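Local coordinates for hypothetical protein PA3499 (Pseudomonas aeruginosa, PDB 2IG8) that is of unknown function but has the small alpha/beta fold of the YjgF-like family and assembles from three copies of one chain, at residues R5-A10 against L68-G73; L30-M35 against A130-D135; G72-N77 against D135-N140; V59-V64 against V126-W131; L81-T86 against P109-V114. All blocks are in the same frame, centred on the assembly; numbering follows the deposited sequence.

Contact 1: R5-A10 against L68-G73; sequences RRIRAA and LEAAGG
The chain of strand 4-6, outermost within this chain's sheet, and of the residues that follow passes the C-terminal end of helix 53-70, where Ile7 and Ala9 lie against Ala70 and Ala71. Ile7 carries the contact from its own segment, and its two branches part company. CG2 stands anti to the backbone N and reaches Ala70 CB at 3.6 Å, whereas the other branch, ending in CD1, lies against Ala71 CB at 4.0 Å. The branched isoleucine can therefore straddle two successive alanines, whose single methyl groups let this segment come close to the helix. Ala9 CB adds a methyl-to-methyl contact with Ala70 CB at 3.9 Å.

Arg5 marks the exposed border: its extended chain brings NH1 to 4.0 Å from Ala71 O, too far for a hydrogen bond and oblique to the guanidinium plane. Ala71 and Ile7 also touch Leu30 of strand 29-36, and the Ile7 backbone is hydrogen-bonded to Ala23, which ties this corner to the sheet. Gly72 is the first residue to leave the helical conformation; its positive phi (83°) suits a residue without a side chain, and Gly73 N bonds back to Leu68 O at 2.7 Å. This is the Schellman motif of a helix C-terminus, here with Ile7 and Ala9 packed against the last turn.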
# COMPACT_ATOMS: atom_id res chain seq x y z
N ARG B 5 19.31 -8.01 -3.86
CA ARG B 5 20.34 -7.10 -4.32
C ARG B 5 19.79 -5.71 -4.54
O ARG B 5 18.71 -5.50 -5.10
CB ARG B 5 21.13 -7.63 -5.54
CG ARG B 5 20.58 -7.39 -6.91
CD ARG B 5 21.63 -7.70 -8.00
NE ARG B 5 21.20 -7.19 -9.32
CZ ARG B 5 20.46 -7.86 -10.20
NH1 ARG B 5 20.10 -7.28 -11.36
NH2 ARG B 5 20.05 -9.10 -9.95
N ARG B 6 20.57 -4.76 -4.07
CA ARG B 6 20.22 -3.38 -4.20
C ARG B 6 20.39 -2.98 -5.65
O ARG B 6 21.43 -3.24 -6.25
CB ARG B 6 21.11 -2.55 -3.30
CG ARG B 6 20.34 -1.56 -2.53
CD ARG B 6 20.14 -0.37 -3.32
NE ARG B 6 19.85 0.79 -2.51
CZ ARG B 6 20.69 1.34 -1.65
NH1 ARG B 6 21.88 0.80 -1.43
NH2 ARG B 6 20.33 2.44 -0.99
N ILE B 7 19.37 -2.35 -6.21
CA ILE B 7 19.39 -1.97 -7.61
C ILE B 7 19.65 -0.50 -7.67
O ILE B 7 18.90 0.28 -7.09
CB ILE B 7 18.06 -2.27 -8.31
CG1 ILE B 7 17.79 -3.77 -8.31
CG2 ILE B 7 18.06 -1.72 -9.75
CD1 ILE B 7 18.82 -4.58 -9.04
N ARG B 8 20.72 -0.12 -8.36
CA ARG B 8 21.07 1.29 -8.52
C ARG B 8 20.92 1.77 -9.95
O ARG B 8 21.66 1.33 -10.84
CB ARG B 8 22.49 1.49 -8.06
CG ARG B 8 22.68 1.07 -6.64
CD ARG B 8 24.12 1.18 -6.29
NE ARG B 8 24.42 0.75 -4.93
CZ ARG B 8 24.07 1.40 -3.82
NH1 ARG B 8 24.45 0.93 -2.64
NH2 ARG B 8 23.34 2.52 -3.87
N ALA B 9 19.97 2.67 -10.16
CA ALA B 9 19.82 3.39 -11.42
C ALA B 9 20.62 4.71 -11.35
O ALA B 9 20.48 5.47 -10.39
CB ALA B 9 18.34 3.67 -11.69
N ALA B 10 21.45 4.98 -12.35
CA ALA B 10 22.33 6.17 -12.34
C ALA B 10 21.58 7.49 -12.16
O ALA B 10 22.03 8.38 -11.41
CB ALA B 10 23.13 6.24 -13.62
N LEU B 68 13.30 -0.25 -13.25
CA LEU B 68 13.04 -1.54 -13.90
C LEU B 68 14.19 -1.94 -14.83
O LEU B 68 14.66 -3.07 -14.79
CB LEU B 68 11.74 -1.50 -14.70
CG LEU B 68 10.45 -1.57 -13.90
CD1 LEU B 68 9.24 -1.08 -14.72
CD2 LEU B 68 10.23 -3.01 -13.34
N GLU B 69 14.61 -1.00 -15.67
CA GLU B 69 15.73 -1.21 -16.58
C GLU B 69 17.05 -1.46 -15.86
O GLU B 69 17.83 -2.31 -16.30
CB GLU B 69 15.84 -0.06 -17.59
CG GLU B 69 14.67 -0.13 -18.57
CD GLU B 69 14.67 0.94 -19.64
OE1 GLU B 69 15.47 1.90 -19.55
OE2 GLU B 69 13.84 0.83 -20.57
N ALA B 70 17.29 -0.78 -14.75
CA ALA B 70 18.48 -1.01 -13.97
C ALA B 70 18.53 -2.45 -13.46
O ALA B 70 19.61 -3.01 -13.28
CB ALA B 70 18.59 -0.01 -12.82
N ALA B 71 17.37 -3.06 -13.25
CA ALA B 71 17.26 -4.45 -12.80
C ALA B 71 17.14 -5.46 -13.96
O ALA B 71 16.99 -6.65 -13.72
CB ALA B 71 16.05 -4.60 -11.86
N GLY B 72 17.21 -4.98 -15.20
CA GLY B 72 17.06 -5.84 -16.38
C GLY B 72 15.63 -6.13 -16.77
O GLY B 72 15.37 -7.08 -17.50
N GLY B 73 14.68 -5.33 -16.28
CA GLY B 73 13.27 -5.49 -16.59
C GLY B 73 12.74 -4.49 -17.60
O GLY B 73 13.50 -3.86 -18.33

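Contact 2: L30-M35 against A130-D135; sequences LVMSGM and AWARLD
Met32 meets Ala130 and Ala132 of the antiparallel strand beside it, and its long, flexible chain is what reaches both. Met32 CB starts 3.9 Å from Ala130 O. CG and SD carry the chain onward, and a bend at the last torsion (chi3 -94°) turns the methyl back over the neighbouring strand. Met32 CE ends 3.6 Å from Ala130 O, 3.8 Å from Ala132 CB and close to Ala130 CB as well, so one methyl spans two alanines two residues apart. Alanine suits both places, its single methyl leaving the methionine tip room to lie against the strand.

The backbones join directly through Leu30 N to Ala132 O at 2.9 Å, a somewhat bent bond (145°). Elsewhere the backbones are bridged by waters: one links Leu30 O with Ala132 N, another donates to Ala130 O and accepts from Met32 N (2.9 Å), and a third donates to Ser33 O and accepts from Ala130 N. The strand pieces 30-32 and 130-133 run antiparallel, at 167°.

Leu68 of helix 53-70 packs on Leu30 and Ala132, and Val64 on Ala130, while strand 78-85 flanks strand 126-133 on its other edge.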
# COMPACT_ATOMS: atom_id res chain seq x y z
N LEU B 30 10.79 -6.74 -7.90
CA LEU B 30 11.47 -5.43 -7.79
C LEU B 30 10.69 -4.53 -6.85
O LEU B 30 9.65 -4.00 -7.19
CB LEU B 30 11.65 -4.75 -9.13
CG LEU B 30 12.60 -3.55 -9.09
CD1 LEU B 30 14.00 -3.97 -8.64
CD2 LEU B 30 12.64 -2.87 -10.48
N VAL B 31 11.20 -4.42 -5.64
CA VAL B 31 10.59 -3.60 -4.61
C VAL B 31 11.14 -2.20 -4.78
O VAL B 31 12.36 -2.01 -4.82
CB VAL B 31 10.93 -4.13 -3.20
CG1 VAL B 31 10.29 -3.25 -2.12
CG2 VAL B 31 10.51 -5.63 -3.05
N MET B 32 10.25 -1.23 -4.87
CA MET B 32 10.63 0.13 -5.16
C MET B 32 10.05 1.09 -4.15
O MET B 32 8.91 0.91 -3.71
CB MET B 32 10.11 0.53 -6.57
CG MET B 32 10.79 -0.21 -7.74
SD MET B 32 10.08 0.14 -9.40
CE MET B 32 8.93 -1.25 -9.48
N SER B 33 10.81 2.13 -3.84
CA SER B 33 10.29 3.25 -3.09
C SER B 33 9.33 4.05 -3.93
O SER B 33 9.34 4.00 -5.16
CB SER B 33 11.44 4.17 -2.62
OG SER B 33 12.17 3.56 -1.55
N GLY B 34 8.51 4.84 -3.24
CA GLY B 34 7.62 5.76 -3.91
C GLY B 34 8.43 6.76 -4.72
O GLY B 34 9.45 7.28 -4.24
N MET B 35 7.99 6.98 -5.94
CA MET B 35 8.68 7.87 -6.86
C MET B 35 7.89 9.16 -7.10
O MET B 35 6.66 9.17 -7.16
CB MET B 35 8.97 7.15 -8.18
CG MET B 35 10.10 6.08 -8.09
SD MET B 35 11.78 6.73 -7.84
CE MET B 35 12.12 6.05 -6.19
N ALA B 130 5.10 1.70 -7.03
CA ALA B 130 4.99 0.74 -8.14
C ALA B 130 5.44 -0.65 -7.67
O ALA B 130 6.44 -0.79 -6.95
CB ALA B 130 5.84 1.17 -9.36
N TRP B 131 4.69 -1.66 -8.08
CA TRP B 131 5.02 -3.06 -7.80
C TRP B 131 5.27 -3.76 -9.12
O TRP B 131 4.47 -3.61 -10.08
CB TRP B 131 3.88 -3.75 -7.05
CG TRP B 131 3.43 -3.02 -5.81
CD1 TRP B 131 2.67 -1.89 -5.76
CD2 TRP B 131 3.71 -3.36 -4.44
NE1 TRP B 131 2.47 -1.49 -4.47
CE2 TRP B 131 3.09 -2.38 -3.64
CE3 TRP B 131 4.43 -4.38 -3.83
CZ2 TRP B 131 3.16 -2.40 -2.24
CZ3 TRP B 131 4.51 -4.41 -2.42
CH2 TRP B 131 3.88 -3.42 -1.64
N ALA B 132 6.37 -4.51 -9.18
CA ALA B 132 6.77 -5.25 -10.38
C ALA B 132 7.48 -6.56 -10.04
O ALA B 132 8.04 -6.73 -8.95
CB ALA B 132 7.67 -4.38 -11.27
N ARG B 133 7.40 -7.50 -10.99
CA ARG B 133 8.11 -8.77 -11.00
C ARG B 133 8.80 -8.94 -12.34
O ARG B 133 8.17 -8.76 -13.38
CB ARG B 133 7.12 -9.91 -10.92
CG ARG B 133 6.56 -10.16 -9.59
CD ARG B 133 5.69 -11.37 -9.66
NE ARG B 133 6.49 -12.58 -9.74
CZ ARG B 133 6.99 -13.20 -8.68
NH1 ARG B 133 6.79 -12.71 -7.45
NH2 ARG B 133 7.70 -14.31 -8.83
N LEU B 134 10.06 -9.37 -12.34
CA LEU B 134 10.83 -9.52 -13.57
C LEU B 134 10.42 -10.73 -14.44
O LEU B 134 10.84 -10.83 -15.60
CB LEU B 134 12.32 -9.62 -13.24
CG LEU B 134 12.91 -8.40 -12.51
CD1 LEU B 134 14.40 -8.62 -12.24
CD2 LEU B 134 12.69 -7.15 -13.30
N ASP B 135 9.59 -11.61 -13.90
CA ASP B 135 9.22 -12.86 -14.57
C ASP B 135 7.80 -12.86 -15.14
O ASP B 135 7.26 -13.92 -15.43
CB ASP B 135 9.44 -14.04 -13.62
CG ASP B 135 8.60 -13.95 -12.36
OD1 ASP B 135 8.06 -12.88 -12.02
OD2 ASP B 135 8.48 -14.98 -11.68
O HOH W 1 7.43 -4.88 -6.25
O HOH W 2 7.47 -2.12 -4.74
O HOH W 3 7.44 3.39 -7.05

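Contact 3: G72-N77 against D135-N140; sequences GGHVGN and DIDLAN
Gly76 and Asp137 come so close, 4.4 Å from CA to CA, that the glycine's lack of a side chain is what makes the approach possible: Asp137 OD1 rests 3.5 Å from Gly76 CA, on the side where a CB would point. The two loops are fastened here by a backbone bond, Leu138 N to Gly76 O, 2.9 Å long and fairly straight at 161°. The same carbonyl oxygen receives a CA-H...O contact from Asp137 CA.

Asp137 also shapes its own loop. With CG anti to the backbone N (chi1 -176°), OD1 accepts from Ala139 N at 3.1 Å, the donor arriving from above the carboxylate plane. This is an Asx turn, and it leads into the 3-10 segment 138-140. Across from it the His74 ring presents its edge, NE2 standing 3.6 Å from Asp137 CG; ring and carboxylate planes are turned 70° apart. Elsewhere in the contact, Ile136 lays CD1 against Asn77 O at 3.5 Å, an apolar branch filling in beside the backbone. Beyond the two segments, Leu138 packs on Leu24 of the third subunit.

His74 NE2 is buried by the contact and has no hydrogen-bonding partner in the model. Lying at van der Waals distance from a carboxylate rather than bonded to it, the imidazole would probably feel an electrostatic pull toward carrying a positive charge.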
# COMPACT_ATOMS: atom_id res chain seq x y z
N GLY B 72 17.21 -4.98 -15.20
CA GLY B 72 17.06 -5.84 -16.38
C GLY B 72 15.63 -6.13 -16.77
O GLY B 72 15.37 -7.08 -17.50
N GLY B 73 14.68 -5.33 -16.28
CA GLY B 73 13.27 -5.49 -16.59
C GLY B 73 12.74 -4.49 -17.60
O GLY B 73 13.50 -3.86 -18.33
N HIS B 74 11.42 -4.35 -17.64
CA HIS B 74 10.73 -3.48 -18.57
C HIS B 74 9.33 -3.18 -18.01
O HIS B 74 8.92 -3.77 -17.01
CB HIS B 74 10.66 -4.14 -19.95
CG HIS B 74 9.87 -5.41 -19.98
ND1 HIS B 74 10.44 -6.65 -19.82
CD2 HIS B 74 8.55 -5.63 -20.15
CE1 HIS B 74 9.50 -7.58 -19.89
NE2 HIS B 74 8.35 -6.98 -20.09
N VAL B 75 8.58 -2.31 -18.67
CA VAL B 75 7.32 -1.80 -18.09
C VAL B 75 6.22 -2.86 -17.98
O VAL B 75 5.33 -2.73 -17.15
CB VAL B 75 6.79 -0.53 -18.80
CG1 VAL B 75 7.86 0.61 -18.75
CG2 VAL B 75 6.36 -0.81 -20.18
N GLY B 76 6.30 -3.89 -18.80
CA GLY B 76 5.42 -5.05 -18.71
C GLY B 76 5.50 -5.81 -17.39
O GLY B 76 4.60 -6.61 -17.09
N ASN B 77 6.58 -5.59 -16.63
CA ASN B 77 6.78 -6.21 -15.32
C ASN B 77 5.90 -5.62 -14.22
O ASN B 77 5.72 -6.25 -13.18
CB ASN B 77 8.24 -6.06 -14.88
CG ASN B 77 9.22 -6.82 -15.75
OD1 ASN B 77 8.88 -7.83 -16.41
ND2 ASN B 77 10.45 -6.37 -15.73
N ASP B 135 9.59 -11.61 -13.90
CA ASP B 135 9.22 -12.86 -14.57
C ASP B 135 7.80 -12.86 -15.14
O ASP B 135 7.26 -13.92 -15.43
CB ASP B 135 9.44 -14.04 -13.62
CG ASP B 135 8.60 -13.95 -12.36
OD1 ASP B 135 8.06 -12.88 -12.02
OD2 ASP B 135 8.48 -14.98 -11.68
N ILE B 136 7.20 -11.67 -15.29
CA ILE B 136 5.89 -11.52 -15.91
C ILE B 136 5.93 -10.46 -17.01
O ILE B 136 6.81 -9.60 -17.02
CB ILE B 136 4.79 -11.15 -14.88
CG1 ILE B 136 4.97 -9.71 -14.38
CG2 ILE B 136 4.81 -12.14 -13.72
CD1 ILE B 136 3.86 -9.22 -13.49
N ASP B 137 4.96 -10.51 -17.92
CA ASP B 137 4.75 -9.43 -18.90
C ASP B 137 3.27 -9.25 -19.12
O ASP B 137 2.64 -10.09 -19.75
CB ASP B 137 5.48 -9.72 -20.20
CG ASP B 137 5.38 -8.58 -21.22
OD1 ASP B 137 4.67 -7.56 -21.02
OD2 ASP B 137 6.04 -8.74 -22.27
N LEU B 138 2.71 -8.14 -18.63
CA LEU B 138 1.26 -7.94 -18.71
C LEU B 138 0.70 -7.91 -20.13
O LEU B 138 -0.50 -8.20 -20.35
CB LEU B 138 0.82 -6.67 -17.97
CG LEU B 138 0.20 -6.83 -16.58
CD1 LEU B 138 1.10 -7.56 -15.62
CD2 LEU B 138 -0.21 -5.46 -16.05
N ALA B 139 1.53 -7.55 -21.10
CA ALA B 139 1.12 -7.57 -22.50
C ALA B 139 0.62 -8.97 -22.95
O ALA B 139 -0.22 -9.10 -23.86
CB ALA B 139 2.28 -7.09 -23.39
N ASN B 140 1.10 -10.01 -22.28
CA ASN B 140 0.63 -11.38 -22.54
C ASN B 140 -0.85 -11.61 -22.19
O ASN B 140 -1.46 -12.57 -22.68
CB ASN B 140 1.51 -12.41 -21.80
CG ASN B 140 2.91 -12.49 -22.37
OD1 ASN B 140 3.11 -12.32 -23.58
ND2 ASN B 140 3.89 -12.76 -21.52

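Contact 4: V59-V64 against V126-W131; sequences VVLGKV and VEIDAW
Val60 and Ile128 form the tight part of this helix-on-sheet packing, their side chains meeting at an oblique angle. Val60 CG1 comes to 3.6 Å from Ile128 CB and also touches Ile128 CG1 and CD1. That methyl stands anti to the backbone N (chi1 168°), which aims it at the strand. One turn on, Val64 sets both of its methyls against Ala130 CB, CG1 at 3.8 Å and CG2 at 3.9 Å; a small alanine here admits the branched valine. Valines four residues apart thus line one side of the helix, matched to alternate residues of the strand.

Packing slackens away from this line. Leu61 CD2 reaches Ile128 CD1 at 4.1 Å, and Val60 CG2 lies 4.4 Å from Val126 CG1. Val59, Gly62 and Lys63, which take no part in the contact, are partly exposed, and Lys63 NZ bonds to Thr36 O. The segments are inclined by 27°, with their axes 8.9 Å apart at closest.

No hydrogen bond crosses the interface: within the helix, Val64 N bonds to Val60 O, and strand 126-133 bonds to its neighbours in the sheet. As alternation in a strand requires, its side chains divide between two faces. Val126, Ile128 and Ala130 turn toward the helix, whereas Asp129 turns the other way, to a salt bridge with Lys80 of the second subunit. Side-chain shape and the burial of hydrocarbon thus hold helix and strand together, while Asp129 places its charge on the face turned to the second subunit.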
# COMPACT_ATOMS: atom_id res chain seq x y z
N VAL B 59 6.94 11.87 -15.65
CA VAL B 59 8.27 11.87 -15.06
C VAL B 59 8.40 10.74 -14.05
O VAL B 59 9.40 10.02 -14.06
CB VAL B 59 8.64 13.24 -14.41
CG1 VAL B 59 9.89 13.11 -13.51
CG2 VAL B 59 8.78 14.33 -15.50
N VAL B 60 7.39 10.58 -13.19
CA VAL B 60 7.36 9.53 -12.18
C VAL B 60 7.42 8.16 -12.83
O VAL B 60 8.28 7.35 -12.46
CB VAL B 60 6.10 9.63 -11.26
CG1 VAL B 60 5.93 8.35 -10.39
CG2 VAL B 60 6.22 10.86 -10.35
N LEU B 61 6.55 7.90 -13.81
CA LEU B 61 6.57 6.63 -14.54
C LEU B 61 7.92 6.39 -15.25
O LEU B 61 8.42 5.27 -15.24
CB LEU B 61 5.36 6.51 -15.50
CG LEU B 61 3.98 6.42 -14.80
CD1 LEU B 61 2.82 6.64 -15.79
CD2 LEU B 61 3.83 5.07 -14.02
N GLY B 62 8.54 7.43 -15.81
CA GLY B 62 9.92 7.34 -16.34
C GLY B 62 10.95 6.91 -15.31
O GLY B 62 11.87 6.15 -15.62
N LYS B 63 10.81 7.39 -14.07
CA LYS B 63 11.69 6.95 -12.99
C LYS B 63 11.51 5.45 -12.67
O LYS B 63 12.48 4.70 -12.57
CB LYS B 63 11.49 7.81 -11.74
CG LYS B 63 12.03 9.22 -11.94
CD LYS B 63 12.00 10.05 -10.65
CE LYS B 63 12.56 11.44 -10.94
NZ LYS B 63 12.52 12.25 -9.76
N VAL B 64 10.25 5.03 -12.54
CA VAL B 64 9.93 3.61 -12.37
C VAL B 64 10.57 2.78 -13.48
O VAL B 64 11.20 1.76 -13.21
CB VAL B 64 8.40 3.41 -12.32
CG1 VAL B 64 8.06 1.90 -12.35
CG2 VAL B 64 7.83 4.11 -11.07
N VAL B 126 1.91 14.44 -7.31
CA VAL B 126 1.73 12.98 -7.36
C VAL B 126 2.96 12.21 -6.91
O VAL B 126 4.11 12.64 -7.08
CB VAL B 126 1.26 12.53 -8.79
CG1 VAL B 126 2.35 12.80 -9.86
CG2 VAL B 126 0.85 11.03 -8.83
N GLU B 127 2.70 11.07 -6.27
CA GLU B 127 3.72 10.09 -5.95
C GLU B 127 3.12 8.72 -6.29
O GLU B 127 1.94 8.48 -6.06
CB GLU B 127 4.10 10.18 -4.46
CG GLU B 127 5.07 9.12 -4.02
CD GLU B 127 5.96 9.54 -2.84
OE1 GLU B 127 5.86 10.67 -2.34
OE2 GLU B 127 6.78 8.71 -2.43
N ILE B 128 3.94 7.86 -6.87
CA ILE B 128 3.49 6.53 -7.23
C ILE B 128 4.36 5.46 -6.61
O ILE B 128 5.60 5.50 -6.70
CB ILE B 128 3.42 6.35 -8.75
CG1 ILE B 128 2.45 7.38 -9.37
CG2 ILE B 128 3.03 4.89 -9.07
CD1 ILE B 128 2.33 7.36 -10.94
N ASP B 129 3.69 4.51 -5.95
CA ASP B 129 4.30 3.33 -5.40
C ASP B 129 4.04 2.18 -6.37
O ASP B 129 2.88 1.77 -6.55
CB ASP B 129 3.69 3.04 -4.02
CG ASP B 129 4.49 2.04 -3.19
OD1 ASP B 129 5.56 1.55 -3.63
OD2 ASP B 129 4.02 1.70 -2.07
N ALA B 130 5.10 1.70 -7.03
CA ALA B 130 4.99 0.74 -8.14
C ALA B 130 5.44 -0.65 -7.67
O ALA B 130 6.44 -0.79 -6.95
CB ALA B 130 5.84 1.17 -9.36
N TRP B 131 4.69 -1.66 -8.08
CA TRP B 131 5.02 -3.06 -7.80
C TRP B 131 5.27 -3.76 -9.12
O TRP B 131 4.47 -3.61 -10.08
CB TRP B 131 3.88 -3.75 -7.05
CG TRP B 131 3.43 -3.02 -5.81
CD1 TRP B 131 2.67 -1.89 -5.76
CD2 TRP B 131 3.71 -3.36 -4.44
NE1 TRP B 131 2.47 -1.49 -4.47
CE2 TRP B 131 3.09 -2.38 -3.64
CE3 TRP B 131 4.43 -4.38 -3.83
CZ2 TRP B 131 3.16 -2.40 -2.24
CZ3 TRP B 131 4.51 -4.41 -2.42
CH2 TRP B 131 3.88 -3.42 -1.64

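Contact 5: L81-T86 against P109-V114; sequences LNVYVT and PASTLV
Leu81 to Val85 and Ala110 to Val114 lie side by side as parallel strands, joined first by backbone hydrogen bonds. Val83 sits in the middle: its N donates to Thr112 O at 2.7 Å and its O accepts from Val114 N at 3.0 Å. Leu81 N to Ala110 O and Val85 N to Val114 O extend the pattern at the two ends.

Side-chain hydrogen bonds supplement it where it weakens. Thr112 N is 3.4 Å from Leu81 O, a weak bond, but Ser111 OG donates to the same oxygen at 2.9 Å, nearly along the C=O axis; serine suits the place because its hydroxyl, anti to the backbone N (chi1 -174°), is set to reach across to the neighbouring strand. Ser111 N bonds to Ser33 OG of the third subunit. On the Asn82 face, a water donates to Asn82 OD1 and lies 2.6 Å from Thr112 OG1.

Apolar packing runs along both faces. Val83 CB meets Leu113 CG at 3.9 Å on the face that Ile94 of helix 91-101 touches, and Leu81 lies across Pro109. On the other face Tyr84 and Val114 extend side by side, Tyr84 CD1 3.9 Å from Val114 CG2.

Helix 91-101 links these adjacent parallel strands, completing a beta-alpha-beta crossover.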
# COMPACT_ATOMS: atom_id res chain seq x y z
N LEU B 81 0.05 -0.18 -9.40
CA LEU B 81 0.49 1.20 -9.19
C LEU B 81 -0.45 1.85 -8.18
O LEU B 81 -1.65 2.03 -8.46
CB LEU B 81 0.43 1.98 -10.50
CG LEU B 81 1.25 1.48 -11.67
CD1 LEU B 81 0.90 2.24 -12.98
CD2 LEU B 81 2.71 1.60 -11.38
N ASN B 82 0.06 2.16 -7.00
CA ASN B 82 -0.71 2.94 -6.06
C ASN B 82 -0.33 4.40 -6.15
O ASN B 82 0.85 4.76 -6.05
CB ASN B 82 -0.58 2.40 -4.67
CG ASN B 82 -1.27 1.05 -4.52
OD1 ASN B 82 -2.12 0.66 -5.34
ND2 ASN B 82 -0.89 0.32 -3.53
N VAL B 83 -1.33 5.24 -6.36
CA VAL B 83 -1.10 6.62 -6.79
C VAL B 83 -1.66 7.53 -5.72
O VAL B 83 -2.82 7.38 -5.29
CB VAL B 83 -1.78 6.90 -8.13
CG1 VAL B 83 -1.50 8.37 -8.56
CG2 VAL B 83 -1.33 5.86 -9.17
N TYR B 84 -0.82 8.44 -5.25
CA TYR B 84 -1.20 9.42 -4.25
C TYR B 84 -1.12 10.78 -4.90
O TYR B 84 -0.03 11.19 -5.32
CB TYR B 84 -0.24 9.37 -3.06
CG TYR B 84 -0.08 8.00 -2.51
CD1 TYR B 84 -1.07 7.48 -1.69
CD2 TYR B 84 1.02 7.20 -2.82
CE1 TYR B 84 -0.97 6.18 -1.20
CE2 TYR B 84 1.13 5.89 -2.32
CZ TYR B 84 0.13 5.40 -1.51
OH TYR B 84 0.20 4.12 -0.96
N VAL B 85 -2.25 11.47 -4.96
CA VAL B 85 -2.35 12.80 -5.55
C VAL B 85 -2.70 13.82 -4.50
O VAL B 85 -3.35 13.52 -3.49
CB VAL B 85 -3.40 12.84 -6.72
CG1 VAL B 85 -3.02 11.88 -7.84
CG2 VAL B 85 -4.87 12.59 -6.20
N THR B 86 -2.25 15.06 -4.69
CA THR B 86 -2.65 16.12 -3.79
C THR B 86 -4.01 16.73 -4.13
O THR B 86 -4.61 17.38 -3.29
CB THR B 86 -1.59 17.25 -3.73
OG1 THR B 86 -1.38 17.74 -5.06
CG2 THR B 86 -0.29 16.72 -3.13
N PRO B 109 -1.63 -2.30 -15.23
CA PRO B 109 -1.54 -2.72 -13.84
C PRO B 109 -2.81 -2.43 -13.04
O PRO B 109 -3.57 -1.51 -13.36
CB PRO B 109 -0.39 -1.87 -13.29
CG PRO B 109 0.42 -1.51 -14.47
CD PRO B 109 -0.55 -1.34 -15.58
N ALA B 110 -3.02 -3.17 -11.96
CA ALA B 110 -4.03 -2.81 -10.98
C ALA B 110 -3.63 -1.46 -10.36
O ALA B 110 -2.48 -1.04 -10.47
CB ALA B 110 -4.15 -3.88 -9.89
N SER B 111 -4.59 -0.76 -9.78
CA SER B 111 -4.33 0.57 -9.21
C SER B 111 -5.27 0.96 -8.11
O SER B 111 -6.43 0.56 -8.09
CB SER B 111 -4.42 1.62 -10.30
OG SER B 111 -4.04 2.90 -9.79
N THR B 112 -4.75 1.74 -7.17
CA THR B 112 -5.55 2.49 -6.22
C THR B 112 -5.05 3.92 -6.27
O THR B 112 -3.84 4.14 -6.25
CB THR B 112 -5.42 1.93 -4.80
OG1 THR B 112 -5.84 0.56 -4.80
CG2 THR B 112 -6.29 2.74 -3.81
N LEU B 113 -5.97 4.87 -6.35
CA LEU B 113 -5.60 6.30 -6.46
C LEU B 113 -6.41 7.04 -5.40
O LEU B 113 -7.64 6.94 -5.40
CB LEU B 113 -5.96 6.81 -7.86
CG LEU B 113 -5.45 8.21 -8.27
CD1 LEU B 113 -5.38 8.36 -9.79
CD2 LEU B 113 -6.38 9.26 -7.66
N VAL B 114 -5.73 7.74 -4.50
CA VAL B 114 -6.38 8.47 -3.43
C VAL B 114 -5.73 9.85 -3.29
O VAL B 114 -4.59 10.07 -3.70
CB VAL B 114 -6.35 7.72 -2.05
CG1 VAL B 114 -7.10 6.35 -2.14
CG2 VAL B 114 -4.92 7.57 -1.50
O HOH W 4 -4.46 -1.28 -6.00

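From the N terminus, contact 1 closes the first long loop, bringing residues 5-10 to the end of helix 53-70. Contacts 2 and 4 open inside that loop and close beyond it, so both cross contact 1; they end on strand 126-133, sharing Ala130 and Trp131. Contact 3 begins on Gly72 and Gly73, where contact 1 ends, and crosses contacts 2 and 4 to tie the loop before strand 78-85 to the C-terminal tail. Contact 5, the crossover pair, nests inside the loops of contacts 2, 3 and 4. Together they join sheet, helix 53-70 and tail; contacts 1 and 5 lie on opposite sides of the chain's centre.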